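Local coordinates for epoxide hydrolase (Aspergillus niger, PDB 3G02), which probably catalyses the hydrolysis of epoxides to vicinal diols, here in an enantioselective variant obtained by directed evolution, at residues 44-47 and 48-52; 173-176 and 177-181; 230-233 and 234-237. The protein carries 9 engineered substitutions. One frame throughout, in Å; residues are numbered along the deposited sequence.

The three contacts illustrate how side chains a single turn apart can organise a backbone in quite different settings of one α/β-hydrolase fold. Contact 1 shapes a loop that faces the second subunit, contact 2 runs along a helix packed on the central sheet, and contact 3 starts a helix at the surface. The centres of contacts 1 and 2 are 47 Å apart, on opposite sides of the chain's centre. Contact 3 comes closer to contact 1, with nearest atoms about 17 Å apart, than to contact 2, at about 30 Å. All three lie away from Asp193, Tyr315 and His375, the predicted catalytic residues.

Contact 1: 44-47 and 48-52; sequences PTYE and SLQAD
Gln50 lays its amide nitrogen over one face of the Tyr46 ring, displaced toward the rim, with NE2 3.3 Å from Tyr46 CE1. The amide is not flat on the ring: the two planes are inclined by 34°. What places it there is a bend in the glutamine chain (chi2 -50°), which folds the side chain back over the preceding turn and lets NE2 donate to Tyr46 O at 2.8 Å. The acceptor lies close to the plane of the glutamine amide, whereas the donor stands above the plane of the tyrosine carbonyl, 36° out of it. From the opposite face of that same carbonyl comes the backbone of Leu49, whose N is 3.2 Å from Tyr46 O. Two donors thus grip one oxygen, and one of them, NE2, also lies over the ring; the amide oxygen OE1 is bonded to Arg54. A second theme is the reciprocal exchange between Thr45 and Ser48. Thr45 N donates to Ser48 OG at 3.0 Å along a nearly straight line, and Ser48 N returns a bond to Thr45 OG1 at 3.2 Å. In each residue the hydroxyl sits between its own backbone N and carbonyl carbon, the position from which it can reach the partner's amide, and a water bonds to both hydroxyls. Such side-chain-to-backbone pairs give order to a turn in the long connection between helices 26-38 and 59-71, within the N-terminal region of the epoxide hydrolase family. Ser48 OG also bonds to Ser59 OG, linking the turn to the start of the second of these helices. Glu47, buried at the subunit interface, forms a salt bridge through OE2 with Arg316 of the second subunit, while Leu49 packs on Leu161 of that subunit.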
# COMPACT_ATOMS: atom_id res chain seq x y z
N PRO A 44 9.88 -16.54 4.89
CA PRO A 44 8.68 -17.18 4.36
C PRO A 44 7.51 -17.05 5.33
O PRO A 44 7.68 -17.07 6.55
CB PRO A 44 9.09 -18.65 4.21
CG PRO A 44 10.32 -18.80 5.02
CD PRO A 44 11.00 -17.48 5.04
N THR A 45 6.32 -16.86 4.77
CA THR A 45 5.10 -16.80 5.56
C THR A 45 4.05 -17.65 4.87
O THR A 45 4.20 -18.00 3.69
CB THR A 45 4.55 -15.35 5.67
OG1 THR A 45 4.33 -14.83 4.35
CG2 THR A 45 5.50 -14.44 6.44
N TYR A 46 2.99 -17.99 5.59
CA TYR A 46 1.85 -18.68 5.00
C TYR A 46 1.44 -17.99 3.70
O TYR A 46 1.25 -18.65 2.67
CB TYR A 46 0.68 -18.72 5.98
CG TYR A 46 -0.62 -19.21 5.39
CD1 TYR A 46 -0.83 -20.56 5.13
CD2 TYR A 46 -1.66 -18.31 5.11
CE1 TYR A 46 -2.04 -21.01 4.59
CE2 TYR A 46 -2.87 -18.75 4.57
CZ TYR A 46 -3.05 -20.11 4.31
OH TYR A 46 -4.24 -20.55 3.78
N GLU A 47 1.33 -16.67 3.74
CA GLU A 47 0.85 -15.91 2.59
C GLU A 47 1.78 -16.01 1.39
O GLU A 47 1.32 -16.15 0.26
CB GLU A 47 0.64 -14.44 2.97
CG GLU A 47 -0.39 -14.23 4.07
CD GLU A 47 0.24 -14.07 5.44
OE1 GLU A 47 1.28 -14.71 5.70
OE2 GLU A 47 -0.30 -13.28 6.25
N SER A 48 3.08 -15.96 1.64
CA SER A 48 4.07 -15.96 0.57
C SER A 48 4.32 -17.35 -0.00
O SER A 48 5.02 -17.50 -1.01
CB SER A 48 5.39 -15.32 1.01
OG SER A 48 6.15 -16.21 1.81
N LEU A 49 3.75 -18.36 0.65
CA LEU A 49 3.88 -19.75 0.19
C LEU A 49 2.64 -20.24 -0.54
O LEU A 49 2.55 -21.42 -0.89
CB LEU A 49 4.20 -20.66 1.38
CG LEU A 49 5.57 -20.43 2.03
CD1 LEU A 49 5.69 -21.19 3.35
CD2 LEU A 49 6.72 -20.78 1.08
N GLN A 50 1.69 -19.35 -0.78
CA GLN A 50 0.48 -19.68 -1.53
C GLN A 50 0.76 -19.68 -3.03
O GLN A 50 1.01 -18.62 -3.62
CB GLN A 50 -0.66 -18.72 -1.19
CG GLN A 50 -1.09 -18.76 0.28
CD GLN A 50 -1.34 -20.17 0.78
OE1 GLN A 50 -2.26 -20.85 0.32
NE2 GLN A 50 -0.51 -20.62 1.71
N ALA A 51 0.69 -20.86 -3.65
CA ALA A 51 0.98 -21.01 -5.08
C ALA A 51 0.08 -20.16 -5.98
O ALA A 51 0.52 -19.70 -7.04
CB ALA A 51 0.91 -22.48 -5.48
N ASP A 52 -1.16 -19.95 -5.56
CA ASP A 52 -2.11 -19.18 -6.36
C ASP A 52 -1.87 -17.67 -6.30
O ASP A 52 -2.48 -16.90 -7.04
CB ASP A 52 -3.57 -19.55 -6.03
CG ASP A 52 -4.01 -19.13 -4.62
OD1 ASP A 52 -3.27 -18.42 -3.90
OD2 ASP A 52 -5.14 -19.52 -4.24
O HOH W 1 6.90 -13.63 3.27

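Contact 2: 173-176 and 177-181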
# COMPACT_ATOMS: atom_id res chain seq x y z
N VAL A 173 -0.86 19.08 -21.52
CA VAL A 173 0.49 18.77 -22.02
C VAL A 173 0.45 17.94 -23.31
O VAL A 173 1.18 18.22 -24.26
CB VAL A 173 1.35 18.06 -20.93
CG1 VAL A 173 2.64 17.51 -21.53
CG2 VAL A 173 1.66 19.03 -19.79
N VAL A 174 -0.41 16.91 -23.34
CA VAL A 174 -0.53 16.06 -24.53
C VAL A 174 -1.05 16.87 -25.72
O VAL A 174 -0.50 16.79 -26.82
CB VAL A 174 -1.43 14.83 -24.26
CG1 VAL A 174 -1.68 14.04 -25.55
CG2 VAL A 174 -0.79 13.91 -23.22
N ASP A 175 -2.08 17.68 -25.49
CA ASP A 175 -2.64 18.54 -26.53
C ASP A 175 -1.59 19.51 -27.07
O ASP A 175 -1.48 19.71 -28.28
CB ASP A 175 -3.86 19.30 -26.00
CG ASP A 175 -4.41 20.31 -27.01
OD1 ASP A 175 -5.05 19.88 -27.99
OD2 ASP A 175 -4.20 21.52 -26.79
N GLN A 176 -0.80 20.10 -26.17
CA GLN A 176 0.26 21.03 -26.57
C GLN A 176 1.33 20.32 -27.41
O GLN A 176 1.82 20.88 -28.39
CB GLN A 176 0.89 21.72 -25.35
CG GLN A 176 1.76 22.93 -25.70
CD GLN A 176 1.04 23.96 -26.56
OE1 GLN A 176 -0.02 24.47 -26.18
NE2 GLN A 176 1.60 24.27 -27.72
N LEU A 177 1.69 19.10 -27.01
CA LEU A 177 2.65 18.32 -27.77
C LEU A 177 2.17 18.10 -29.20
O LEU A 177 2.93 18.32 -30.15
CB LEU A 177 2.91 16.97 -27.09
CG LEU A 177 3.77 15.96 -27.86
CD1 LEU A 177 5.19 16.46 -28.06
CD2 LEU A 177 3.76 14.61 -27.15
N MET A 178 0.91 17.69 -29.34
CA MET A 178 0.34 17.43 -30.67
C MET A 178 0.29 18.70 -31.51
O MET A 178 0.58 18.67 -32.71
CB MET A 178 -1.03 16.77 -30.56
CG MET A 178 -0.99 15.35 -29.95
SD MET A 178 0.11 14.24 -30.84
CE MET A 178 -1.00 13.55 -32.07
N LYS A 179 -0.06 19.83 -30.88
CA LYS A 179 -0.05 21.12 -31.57
C LYS A 179 1.36 21.51 -32.01
O LYS A 179 1.57 21.95 -33.15
CB LYS A 179 -0.68 22.21 -30.70
CG LYS A 179 -2.18 22.11 -30.62
CD LYS A 179 -2.77 23.05 -29.58
CE LYS A 179 -4.29 23.04 -29.65
NZ LYS A 179 -4.92 23.67 -28.46
N ASP A 180 2.33 21.34 -31.11
CA ASP A 180 3.74 21.62 -31.40
C ASP A 180 4.27 20.81 -32.58
O ASP A 180 5.11 21.30 -33.34
CB ASP A 180 4.60 21.35 -30.17
CG ASP A 180 4.45 22.41 -29.10
OD1 ASP A 180 3.69 23.39 -29.30
OD2 ASP A 180 5.09 22.26 -28.04
N LEU A 181 3.79 19.58 -32.71
CA LEU A 181 4.22 18.69 -33.79
C LEU A 181 3.48 18.96 -35.10
O LEU A 181 3.74 18.30 -36.11
CB LEU A 181 4.08 17.22 -33.38
CG LEU A 181 5.05 16.72 -32.30
CD1 LEU A 181 4.64 15.34 -31.83
CD2 LEU A 181 6.48 16.72 -32.81
O HOH W 2 -7.17 21.55 -28.63
O HOH W 3 -2.74 25.79 -27.45
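The amide of Gln176 and the carboxylate of Asp180 meet with their planes 54° apart; Gln176 NE2 donates close to its own amide plane but reaches Asp180 OD1, 2.8 Å away, from above the carboxylate plane. The glutamine chain is bent (chi2 54°), which curls the amide along the helix toward the residue four positions on. The carboxylate of Asp175 is engaged at both oxygens: the syn lone pair of OD2 takes Lys179 NZ at 2.8 Å in a salt bridge, and OD1 accepts from a water and is hydrogen-bonded to Tyr187 OH. That water in turn accepts from Lys179 NZ, 3.1 Å from it, and a second water joins the ammonium group to Gln176 OE1. Lys179 reaches this position fully extended beyond CG. The direct pairs, Asp175 with Lys179 and Gln176 with Asp180, are i to i+4, laid beside the regular backbone bonds of helix 167-180, which in the α/β-hydrolase fold connects strand 143-148 to strand 187-191, the strand leading to the predicted nucleophile Asp193. The apolar side of the helix carries Val173, Leu177 and Leu181 against the central sheet. Leu177 reaches Thr90 and Ile92, Phe99, and Val146 with Pro148, on three of its strands, while Met178 packs on Val146 and Phe183.

Contact 3: 230-233 and 234-237; sequences SLSA and AEKE
Ser232 and Glu235 exchange side-chain-to-backbone bonds, forming a capping box at the start of helix 233-248. Ser232 is the N-cap: its OG, set between its own backbone N and carbonyl carbon (chi1 71°), accepts from Glu235 N at 3.1 Å. In return Ser232 N donates to Glu235 OE1 at 3.0 Å, meeting the carboxylate on its anti side and 26° out of its plane. The glutamate chain, extended beyond CG, lies back along the serine, with CG 3.1 Å from Ser232 OG. Ser232 OG thereby supplies an acceptor to Glu235 N, a first-turn amide with no preceding turn to bond to, and the carboxylate of Glu235, beside the N-terminal end of the helix, is probably favoured there by the helix dipole. Backbone bonds then take over, from Lys236 N to Ser232 O at 2.8 Å and from Glu237 N to Ala233 O. A charged side chain adds a further grip: Lys236, bent at its last torsion (chi4 76°), turns NZ back to donate to Leu231 O at 2.7 Å, just ahead of the cap. Apolar contact is slight across the junction, where Leu231 CB lies 3.8 Å from Glu235 CB and the two side chains cross at about a right angle. In the fold this junction ends the loop after strand 209-214, and Leu231 is buried against Pro354 and, on helix 355-358, Ser356 and Trp357.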
# COMPACT_ATOMS: atom_id res chain seq x y z
N SER A 230 -29.98 -6.53 -16.75
CA SER A 230 -30.11 -6.48 -18.20
C SER A 230 -28.89 -7.06 -18.93
O SER A 230 -28.92 -7.26 -20.15
CB SER A 230 -30.36 -5.05 -18.67
OG SER A 230 -29.17 -4.28 -18.64
N LEU A 231 -27.81 -7.31 -18.19
CA LEU A 231 -26.56 -7.76 -18.78
C LEU A 231 -26.56 -9.26 -19.04
O LEU A 231 -27.20 -10.02 -18.32
CB LEU A 231 -25.38 -7.39 -17.87
CG LEU A 231 -25.22 -5.91 -17.51
CD1 LEU A 231 -24.00 -5.74 -16.61
CD2 LEU A 231 -25.11 -5.03 -18.74
N SER A 232 -25.83 -9.67 -20.08
CA SER A 232 -25.66 -11.08 -20.40
C SER A 232 -24.88 -11.80 -19.30
O SER A 232 -24.22 -11.16 -18.48
CB SER A 232 -24.95 -11.24 -21.74
OG SER A 232 -23.58 -10.86 -21.65
N ALA A 233 -24.97 -13.13 -19.28
CA ALA A 233 -24.24 -13.94 -18.29
C ALA A 233 -22.74 -13.62 -18.32
O ALA A 233 -22.12 -13.47 -17.26
CB ALA A 233 -24.49 -15.42 -18.53
N ALA A 234 -22.18 -13.52 -19.52
CA ALA A 234 -20.78 -13.16 -19.72
C ALA A 234 -20.48 -11.75 -19.20
O ALA A 234 -19.45 -11.53 -18.57
CB ALA A 234 -20.40 -13.27 -21.19
N GLU A 235 -21.39 -10.82 -19.46
CA GLU A 235 -21.22 -9.44 -19.01
C GLU A 235 -21.29 -9.33 -17.48
O GLU A 235 -20.53 -8.56 -16.88
CB GLU A 235 -22.23 -8.51 -19.68
CG GLU A 235 -21.91 -8.24 -21.14
CD GLU A 235 -23.03 -7.53 -21.89
OE1 GLU A 235 -24.19 -7.57 -21.43
OE2 GLU A 235 -22.73 -6.93 -22.94
N LYS A 236 -22.17 -10.13 -16.87
CA LYS A 236 -22.27 -10.22 -15.41
C LYS A 236 -20.99 -10.76 -14.78
O LYS A 236 -20.59 -10.31 -13.70
CB LYS A 236 -23.44 -11.10 -14.99
CG LYS A 236 -24.80 -10.45 -15.15
CD LYS A 236 -25.84 -11.20 -14.33
CE LYS A 236 -27.25 -10.79 -14.73
NZ LYS A 236 -27.66 -11.42 -16.02
N GLU A 237 -20.36 -11.73 -15.44
CA GLU A 237 -19.07 -12.26 -15.00
C GLU A 237 -18.03 -11.14 -14.99
O GLU A 237 -17.23 -11.04 -14.05
CB GLU A 237 -18.60 -13.41 -15.89
CG GLU A 237 -19.37 -14.71 -15.67
CD GLU A 237 -19.02 -15.79 -16.68
OE1 GLU A 237 -18.28 -15.51 -17.66
OE2 GLU A 237 -19.48 -16.94 -16.50